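Local coordinates for hypothetical protein Rv2827c (Mycobacterium tuberculosis, PDB 1ZEL) that is of unknown function but probably binds DNA through its winged-helix fold and also carries an AbiEi antitoxin C-terminal domain, at residues L207-L210 with V211-S215; L186-Q189 with I190-P194; A234-L237 with L238-G242; R168-L171 with V172-A175. All coordinates share one frame; numbering follows the deposited sequence.

Contact 1: residues L207-L210 with V211-S215; sequences LDDL and VADCS. With NA (sodium ion), chain C; FMT (formic acid), chain J.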
loop_
_atom_site.group_PDB
_atom_site.type_symbol
_atom_site.label_atom_id
_atom_site.label_comp_id
_atom_site.label_asym_id
_atom_site.label_seq_id
_atom_site.Cartn_x
_atom_site.Cartn_y
_atom_site.Cartn_z
ATOM N N LEU A 207 15.033 -11.107 2.480
ATOM C CA LEU A 207 14.781 -11.091 3.921
ATOM C C LEU A 207 15.945 -10.524 4.707
ATOM O O LEU A 207 15.726 -9.868 5.712
ATOM C CB LEU A 207 14.439 -12.498 4.454
ATOM C CG LEU A 207 13.093 -13.064 4.014
ATOM C CD1 LEU A 207 12.916 -14.423 4.635
ATOM C CD2 LEU A 207 11.949 -12.110 4.471
ATOM N N ASP A 208 17.186 -10.788 4.288
ATOM C CA ASP A 208 18.333 -10.225 5.029
ATOM C C ASP A 208 18.243 -8.682 5.075
ATOM O O ASP A 208 18.422 -8.038 6.142
ATOM C CB ASP A 208 19.665 -10.671 4.412
ATOM C CG ASP A 208 19.753 -10.434 2.886
ATOM O OD1 ASP A 208 18.815 -9.931 2.209
ATOM O OD2 ASP A 208 20.806 -10.783 2.337
ATOM N N ASP A 209 17.900 -8.118 3.915
ATOM C CA ASP A 209 17.756 -6.679 3.738
ATOM C C ASP A 209 16.653 -6.153 4.667
ATOM O O ASP A 209 16.844 -5.161 5.363
ATOM C CB ASP A 209 17.426 -6.383 2.265
ATOM C CG ASP A 209 17.637 -4.915 1.872
ATOM O OD1 ASP A 209 17.944 -4.062 2.743
ATOM O OD2 ASP A 209 17.512 -4.624 0.663
ATOM N N LEU A 210 15.504 -6.821 4.680
ATOM C CA LEU A 210 14.379 -6.402 5.536
ATOM C C LEU A 210 14.739 -6.427 7.024
ATOM O O LEU A 210 14.550 -5.442 7.769
ATOM C CB LEU A 210 13.171 -7.306 5.251
ATOM C CG LEU A 210 11.977 -7.305 6.214
ATOM C CD1 LEU A 210 11.308 -5.969 6.319
ATOM C CD2 LEU A 210 10.954 -8.345 5.765
ATOM N N VAL A 211 15.308 -7.549 7.438
ATOM C CA VAL A 211 15.594 -7.825 8.840
ATOM C C VAL A 211 16.623 -6.842 9.399
ATOM O O VAL A 211 16.481 -6.376 10.524
ATOM C CB VAL A 211 16.057 -9.297 8.998
ATOM C CG1 VAL A 211 16.734 -9.522 10.348
ATOM C CG2 VAL A 211 14.864 -10.235 8.835
ATOM N N ALA A 212 17.651 -6.530 8.615
ATOM C CA ALA A 212 18.613 -5.491 8.984
ATOM C C ALA A 212 17.978 -4.105 9.235
ATOM O O ALA A 212 18.565 -3.276 9.933
ATOM C CB ALA A 212 19.720 -5.384 7.920
ATOM N N ASP A 213 16.793 -3.862 8.690
ATOM C CA ASP A 213 16.119 -2.556 8.824
ATOM C C ASP A 213 15.112 -2.485 9.952
ATOM O O ASP A 213 14.479 -1.443 10.114
ATOM C CB ASP A 213 15.392 -2.155 7.524
ATOM C CG ASP A 213 16.343 -2.030 6.347
ATOM O OD1 ASP A 213 17.552 -1.881 6.581
ATOM O OD2 ASP A 213 15.912 -2.123 5.180
ATOM N N CYS A 214 14.938 -3.582 10.694
ATOM C CA CYS A 214 13.920 -3.647 11.746
ATOM C C CYS A 214 14.583 -3.466 13.087
ATOM O O CYS A 214 15.593 -4.097 13.387
ATOM C CB CYS A 214 13.204 -5.000 11.757
ATOM S SG CYS A 214 12.202 -5.275 10.312
ATOM N N SER A 215 13.990 -2.599 13.890
ATOM C CA SER A 215 14.351 -2.478 15.290
ATOM C C SER A 215 13.529 -3.516 16.059
ATOM O O SER A 215 12.297 -3.611 15.904
ATOM C CB SER A 215 14.031 -1.053 15.749
ATOM O OG SER A 215 13.676 -1.049 17.104
HETATM NA NA NA C . 18.145 -3.055 4.742
HETATM C C FMT J . 12.724 2.313 17.814
HETATM O O1 FMT J . 11.551 2.362 18.196
HETATM O O2 FMT J . 13.506 1.402 18.092
#

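Contact 2: residues L186-Q189 with I190-P194; sequences LLVQ and IATRP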
loop_
_atom_site.group_PDB
_atom_site.type_symbol
_atom_site.label_atom_id
_atom_site.label_comp_id
_atom_site.label_asym_id
_atom_site.label_seq_id
_atom_site.Cartn_x
_atom_site.Cartn_y
_atom_site.Cartn_z
ATOM N N LEU A 186 5.555 -4.030 8.286
ATOM C CA LEU A 186 5.488 -4.966 7.175
ATOM C C LEU A 186 5.799 -6.385 7.646
ATOM O O LEU A 186 5.044 -7.316 7.355
ATOM C CB LEU A 186 6.467 -4.566 6.076
ATOM C CG LEU A 186 6.625 -5.591 4.956
ATOM C CD1 LEU A 186 5.323 -5.808 4.146
ATOM C CD2 LEU A 186 7.748 -5.131 4.098
ATOM N N LEU A 187 6.882 -6.543 8.401
ATOM C CA LEU A 187 7.301 -7.870 8.813
ATOM C C LEU A 187 6.216 -8.455 9.716
ATOM O O LEU A 187 5.850 -9.635 9.593
ATOM C CB LEU A 187 8.644 -7.818 9.548
ATOM C CG LEU A 187 9.348 -9.148 9.828
ATOM C CD1 LEU A 187 10.878 -8.965 9.832
ATOM C CD2 LEU A 187 8.843 -9.732 11.186
ATOM N N VAL A 188 5.708 -7.650 10.641
ATOM C CA VAL A 188 4.662 -8.159 11.537
ATOM C C VAL A 188 3.394 -8.513 10.753
ATOM O O VAL A 188 2.733 -9.507 11.046
ATOM C CB VAL A 188 4.373 -7.207 12.692
ATOM C CG1 VAL A 188 3.170 -7.701 13.490
ATOM C CG2 VAL A 188 5.634 -7.118 13.600
ATOM N N GLN A 189 3.084 -7.725 9.736
ATOM C CA GLN A 189 1.907 -7.999 8.920
ATOM C C GLN A 189 2.021 -9.371 8.277
ATOM O O GLN A 189 1.112 -10.194 8.368
ATOM C CB GLN A 189 1.749 -6.952 7.813
ATOM C CG GLN A 189 0.519 -7.230 6.929
ATOM C CD GLN A 189 0.625 -6.613 5.563
ATOM O OE1 GLN A 189 1.192 -5.544 5.404
ATOM N NE2 GLN A 189 0.059 -7.278 4.560
ATOM N N ILE A 190 3.145 -9.614 7.609
ATOM C CA ILE A 190 3.260 -10.836 6.829
ATOM C C ILE A 190 3.489 -12.080 7.735
ATOM O O ILE A 190 3.163 -13.201 7.345
ATOM C CB ILE A 190 4.345 -10.663 5.753
ATOM C CG1 ILE A 190 5.721 -10.540 6.393
ATOM C CG2 ILE A 190 4.089 -9.358 4.961
ATOM C CD1 ILE A 190 6.862 -10.489 5.352
ATOM N N ALA A 191 4.047 -11.880 8.929
ATOM C CA ALA A 191 4.131 -12.974 9.923
ATOM C C ALA A 191 2.742 -13.275 10.507
ATOM O O ALA A 191 2.362 -14.444 10.689
ATOM C CB ALA A 191 5.108 -12.597 11.053
ATOM N N THR A 192 1.982 -12.227 10.798
ATOM C CA THR A 192 0.656 -12.400 11.402
ATOM C C THR A 192 -0.305 -13.069 10.437
ATOM O O THR A 192 -1.044 -14.010 10.829
ATOM C CB THR A 192 0.076 -11.049 11.899
ATOM O OG1 THR A 192 0.941 -10.510 12.896
ATOM C CG2 THR A 192 -1.332 -11.212 12.487
ATOM N N ARG A 193 -0.294 -12.596 9.188
ATOM C CA ARG A 193 -1.218 -13.099 8.171
ATOM C C ARG A 193 -0.465 -13.295 6.857
ATOM O O ARG A 193 -0.547 -12.452 5.990
ATOM C CB ARG A 193 -2.375 -12.108 7.974
ATOM C CG ARG A 193 -3.414 -12.163 9.119
ATOM C CD ARG A 193 -4.454 -11.092 8.998
ATOM N NE ARG A 193 -4.981 -10.735 10.310
ATOM C CZ ARG A 193 -6.056 -9.978 10.509
ATOM N NH1 ARG A 193 -6.744 -9.512 9.474
ATOM N NH2 ARG A 193 -6.443 -9.698 11.746
ATOM N N PRO A 194 0.294 -14.393 6.734
ATOM C CA PRO A 194 1.069 -14.600 5.512
ATOM C C PRO A 194 0.228 -14.560 4.241
ATOM O O PRO A 194 0.746 -14.207 3.199
ATOM C CB PRO A 194 1.698 -15.978 5.717
ATOM C CG PRO A 194 1.734 -16.153 7.221
ATOM C CD PRO A 194 0.540 -15.448 7.739
#

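Contact 3: residues A234-L237 with L238-G242; sequences ASYL and LDSGG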
loop_
_atom_site.group_PDB
_atom_site.type_symbol
_atom_site.label_atom_id
_atom_site.label_comp_id
_atom_site.label_asym_id
_atom_site.label_seq_id
_atom_site.Cartn_x
_atom_site.Cartn_y
_atom_site.Cartn_z
ATOM N N ALA A 234 7.357 -14.309 13.047
ATOM C CA ALA A 234 8.191 -13.101 12.951
ATOM C C ALA A 234 9.607 -13.409 13.376
ATOM O O ALA A 234 10.574 -12.918 12.785
ATOM C CB ALA A 234 7.614 -11.974 13.830
ATOM N N SER A 235 9.726 -14.215 14.426
ATOM C CA SER A 235 11.035 -14.586 14.938
ATOM C C SER A 235 11.787 -15.463 13.951
ATOM O O SER A 235 13.005 -15.301 13.763
ATOM C CB SER A 235 10.927 -15.258 16.304
ATOM O OG SER A 235 10.259 -14.398 17.197
ATOM N N TYR A 236 11.062 -16.380 13.309
ATOM C CA TYR A 236 11.617 -17.198 12.236
ATOM C C TYR A 236 12.069 -16.373 11.013
ATOM O O TYR A 236 13.056 -16.716 10.354
ATOM C CB TYR A 236 10.571 -18.218 11.785
ATOM C CG TYR A 236 11.072 -19.144 10.712
ATOM C CD1 TYR A 236 12.046 -20.095 10.991
ATOM C CD2 TYR A 236 10.559 -19.085 9.416
ATOM C CE1 TYR A 236 12.512 -20.967 10.012
ATOM C CE2 TYR A 236 11.028 -19.953 8.426
ATOM C CZ TYR A 236 12.002 -20.884 8.730
ATOM O OH TYR A 236 12.453 -21.746 7.754
ATOM N N LEU A 237 11.337 -15.307 10.693
ATOM C CA LEU A 237 11.791 -14.365 9.643
ATOM C C LEU A 237 13.124 -13.697 10.018
ATOM O O LEU A 237 14.036 -13.582 9.181
ATOM C CB LEU A 237 10.686 -13.323 9.307
ATOM C CG LEU A 237 9.457 -13.884 8.539
ATOM C CD1 LEU A 237 8.376 -12.809 8.400
ATOM C CD2 LEU A 237 9.809 -14.451 7.149
ATOM N N LEU A 238 13.286 -13.314 11.283
ATOM C CA LEU A 238 14.585 -12.785 11.711
ATOM C C LEU A 238 15.686 -13.800 11.472
ATOM O O LEU A 238 16.748 -13.445 10.969
ATOM C CB LEU A 238 14.582 -12.340 13.172
ATOM C CG LEU A 238 13.719 -11.124 13.543
ATOM C CD1 LEU A 238 14.003 -10.642 14.956
ATOM C CD2 LEU A 238 13.911 -9.994 12.569
ATOM N N ASP A 239 15.410 -15.053 11.850
ATOM C CA ASP A 239 16.342 -16.168 11.700
ATOM C C ASP A 239 16.694 -16.334 10.226
ATOM O O ASP A 239 17.866 -16.368 9.854
ATOM C CB ASP A 239 15.680 -17.444 12.269
ATOM C CG ASP A 239 16.673 -18.583 12.497
ATOM O OD1 ASP A 239 17.153 -19.132 11.507
ATOM O OD2 ASP A 239 16.967 -18.912 13.671
ATOM N N SER A 240 15.657 -16.407 9.394
ATOM C CA SER A 240 15.792 -16.527 7.947
ATOM C C SER A 240 16.548 -15.362 7.287
ATOM O O SER A 240 17.203 -15.555 6.252
ATOM C CB SER A 240 14.398 -16.678 7.324
ATOM O OG SER A 240 13.756 -17.829 7.880
ATOM N N GLY A 241 16.486 -14.175 7.897
ATOM C CA GLY A 241 17.250 -13.015 7.415
ATOM C C GLY A 241 18.637 -12.967 8.006
ATOM O O GLY A 241 19.297 -11.927 8.002
ATOM N N GLY A 242 19.062 -14.099 8.550
ATOM C CA GLY A 242 20.410 -14.259 9.072
ATOM C C GLY A 242 20.636 -13.819 10.499
ATOM O O GLY A 242 21.774 -13.616 10.902
#

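Contact 4: residues R168-L171 with V172-A175; sequences RLDL and VAWA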
loop_
_atom_site.group_PDB
_atom_site.type_symbol
_atom_site.label_atom_id
_atom_site.label_comp_id
_atom_site.label_asym_id
_atom_site.label_seq_id
_atom_site.Cartn_x
_atom_site.Cartn_y
_atom_site.Cartn_z
ATOM N N ARG A 168 18.527 6.296 2.107
ATOM C CA ARG A 168 18.466 7.278 1.010
ATOM C C ARG A 168 17.054 7.397 0.460
ATOM O O ARG A 168 16.873 7.647 -0.735
ATOM C CB ARG A 168 19.465 6.974 -0.146
ATOM C CG ARG A 168 20.826 6.405 0.244
ATOM C CD ARG A 168 21.576 7.261 1.246
ATOM N NE ARG A 168 22.687 6.507 1.848
ATOM C CZ ARG A 168 23.280 6.822 3.000
ATOM N NH1 ARG A 168 22.878 7.889 3.691
ATOM N NH2 ARG A 168 24.274 6.071 3.469
ATOM N N LEU A 169 16.054 7.236 1.329
ATOM C CA LEU A 169 14.661 7.413 0.928
ATOM C C LEU A 169 14.162 8.790 1.378
ATOM O O LEU A 169 14.552 9.305 2.431
ATOM C CB LEU A 169 13.771 6.277 1.460
ATOM C CG LEU A 169 14.168 4.865 0.963
ATOM C CD1 LEU A 169 13.341 3.770 1.616
ATOM C CD2 LEU A 169 14.039 4.763 -0.555
ATOM N N ASP A 170 13.327 9.391 0.552
ATOM C CA ASP A 170 12.874 10.726 0.811
ATOM C C ASP A 170 11.959 10.661 2.020
ATOM O O ASP A 170 11.080 9.782 2.090
ATOM C CB ASP A 170 12.105 11.272 -0.382
ATOM C CG ASP A 170 11.675 12.700 -0.158
ATOM O OD1 ASP A 170 12.451 13.598 -0.509
ATOM O OD2 ASP A 170 10.600 12.924 0.416
ATOM N N LEU A 171 12.167 11.574 2.969
ATOM C CA LEU A 171 11.409 11.523 4.236
ATOM C C LEU A 171 9.909 11.528 4.019
ATOM O O LEU A 171 9.150 10.925 4.800
ATOM C CB LEU A 171 11.824 12.678 5.152
ATOM C CG LEU A 171 13.172 12.528 5.874
ATOM C CD1 LEU A 171 13.588 13.830 6.589
ATOM C CD2 LEU A 171 13.101 11.367 6.864
ATOM N N VAL A 172 9.475 12.199 2.954
ATOM C CA VAL A 172 8.053 12.361 2.679
ATOM C C VAL A 172 7.570 11.618 1.442
ATOM O O VAL A 172 6.455 11.091 1.444
ATOM C CB VAL A 172 7.673 13.864 2.602
ATOM C CG1 VAL A 172 6.216 14.047 2.131
ATOM C CG2 VAL A 172 7.913 14.510 3.969
ATOM N N ALA A 173 8.399 11.513 0.407
ATOM C CA ALA A 173 7.907 10.982 -0.885
ATOM C C ALA A 173 8.373 9.579 -1.279
ATOM O O ALA A 173 8.168 9.125 -2.448
ATOM C CB ALA A 173 8.250 11.956 -1.968
ATOM N N TRP A 174 8.969 8.868 -0.325
ATOM C CA TRP A 174 9.497 7.519 -0.595
ATOM C C TRP A 174 8.422 6.522 -1.079
ATOM O O TRP A 174 8.744 5.610 -1.833
ATOM C CB TRP A 174 10.275 6.980 0.623
ATOM C CG TRP A 174 9.386 6.629 1.766
ATOM C CD1 TRP A 174 8.882 7.469 2.727
ATOM C CD2 TRP A 174 8.844 5.343 2.031
ATOM N NE1 TRP A 174 8.060 6.766 3.581
ATOM C CE2 TRP A 174 8.023 5.456 3.172
ATOM C CE3 TRP A 174 8.956 4.104 1.402
ATOM C CZ2 TRP A 174 7.321 4.368 3.696
ATOM C CZ3 TRP A 174 8.282 3.011 1.945
ATOM C CH2 TRP A 174 7.463 3.159 3.077
ATOM N N ALA A 175 7.167 6.699 -0.641
ATOM C CA ALA A 175 6.022 5.887 -1.139
ATOM C C ALA A 175 5.062 6.766 -1.963
ATOM O O ALA A 175 3.814 6.620 -1.888
ATOM C CB ALA A 175 5.270 5.179 0.023
#

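Contact 1: residues L207-L210 with V211-S215
D209 and D213, one helical turn apart, turn their carboxylates toward a common point and hold a sodium ion between them. The two groups play unequal parts. D209 gives one oxygen, OD1, at 2.2 Å from the sodium ion, together with its own backbone O, so that carbonyl and side chain of one residue form a chelate. D213 binds in bidentate fashion, with OD1 at 2.3 Å and OD2 at 2.5 Å from the sodium ion, and its carboxylate plane stands 72° from that of D209. The torsions bring this about: CG of D209 lies anti to the backbone N (chi1 -164°), beside the carbonyl that shares the metal, whereas CG of D213 lies beside its own backbone N. Positive charge on the ion probably offsets repulsion between D209 OD1 and D213 OD2, 3.7 Å apart. R167 is the third residue of the site, and Y115 OH is hydrogen-bonded to D213 OD2. The site spans the last turn of the short helix 207-212 and the residue after it. Bonds from V211 N to L207 O and from A212 N to D208 O are of the alpha-helical kind, and the span then tightens to three residues as D213 N reaches L210 O at 2.9 Å. On the buried side of the turn, L210 CD1 rests against C214 SG at 4.2 Å. S215 follows as N-cap of helix 216-223, and its OG donates to O2 of a formic acid molecule, probably from the crystallisation liquor, at 2.6 Å.

Contact 2: residues L186-Q189 with I190-P194
I190 N, A191 N, T192 N and R193 N bond in turn to L186 O, L187 O, V188 O and Q189 O, the regular four-residue spacing of an alpha helix carried to the C-terminal end of helix 183-192. R193 is the first residue to leave helical backbone angles, although its N-H still closes the last turn. This helix packs among helices 228-240, 216-223 and 200-203. Apolar contact between the two segments runs through I190, whose CG2 meets L186 CD1 at 3.8 Å, the two side chains crossing at a slant. CG1 of I190 takes the crowded position between backbone N and carbonyl carbon (chi1 67°), which lays it at 3.3 Å from L187 O, while I190 itself faces W200 and L203. The side chain of Q189 leaves the helix at roughly a right angle to that of I190, with CG anti to its N; its OE1 accepts from G106 N and its NE2 bonds to S196 OG, so both ends of the buried amide are engaged. T192 folds its hydroxyl back along the helix, with CG1 of V188 at 3.6 Å from OG1. V188 O thus receives two bonds from one residue: T192 N and T192 OG1, each at 2.8 Å from V188 O, arrive from opposite faces of the carbonyl plane.

Contact 3: residues A234-L237 with L238-G242
Helix 228-240 ends in this last turn, where Y236 and S240 meet through both backbone and side chain. S240 N donates to Y236 O at 2.8 Å in the ordinary helical bond. The hydroxyl adds a second one to the same acceptor: S240 OG also lies 2.8 Å from Y236 O, above the carbonyl plane and on the face away from the amide donor. With OG beside its own N (chi1 -58°), the serine side chain bends back toward the preceding turn. That bend also sets S240 OG over one face of the Y236 ring, nearer the rim than the centre, with CE2 of Y236 at 3.5 Å from OG. With CG anti to the backbone N (chi1 -178°), the Y236 ring stands out from the helix, leaning slightly toward the S240 end, and its far end is fixed by a hydrogen bond between Y236 OH and D285 OD2. D239 OD2 is hydrogen-bonded to Y281 OH. L238 sets its CB 3.4 Å from S235 O, while L237 packs against L187, I190 and L207 of the neighbouring helices and V288 of helix 288-296. Past S240 the path turns: G241 N still reaches L237 O at 2.8 Å. G242 has positive phi (86°); its N makes the 5→2 bond to D239 O at 2.9 Å, while E243 N makes the 6→1 bond to L238 O. This pair, with glycine as the C-prime residue, is the Schellman motif that closes an alpha helix.

Contact 4: residues R168-L171 with V172-A175
V172 N donates to D170 OD2 at 2.9 Å, closing an Asx turn in the loop that follows helix 161-166. The amide comes from above the carboxylate plane, 38° out of it. A173 N takes the same oxygen more tightly, at 2.6 Å from D170 OD2, on the anti side and from the other face of the plane. Two amides thus grip one oxygen and hold the aspartate across the turn; the torsion that puts CG of D170 opposite its backbone N (chi1 -177°) carries the carboxylate to these following amides. Next comes W174, whose N makes a weak bond to D170 O, 3.3 Å away. Its indole offers an edge to that same carbonyl, with CD1 also at 3.3 Å from D170 O, while CB of W174 touches CB of L169 at 3.7 Å. A175 then turns its CB over the centre of one face of the indole, 3.9 Å above the ring plane. Though the turn is mostly exposed, its apolar groups find neighbours: L169 and W174 lean on L164, and L171 on P161 and V165, all of helix 161-166, while W174 also packs against H112 and L113 of helix 106-113.

Overall arrangement
Contacts 1, 2 and 3 are buried helix ends that pack on one another. Helix 183-192 meets helix 228-240 through L187 and I190 against A234 and L237, and helix 207-212 touches both, with L210 CD2 on L187 CD1 and V211 CG1 on L238 CD2. Contact 4 stands apart at the surface, its nearest atoms about 7 Å from those of contact 1. Contacts 2 and 3 share a device, a hydroxyl that doubles a helical bond to a carbonyl one turn back. Contact 1 instead gathers carboxylates round a metal, and contact 4 uses one carboxylate to collect backbone amides where no regular helix supplies the bonding.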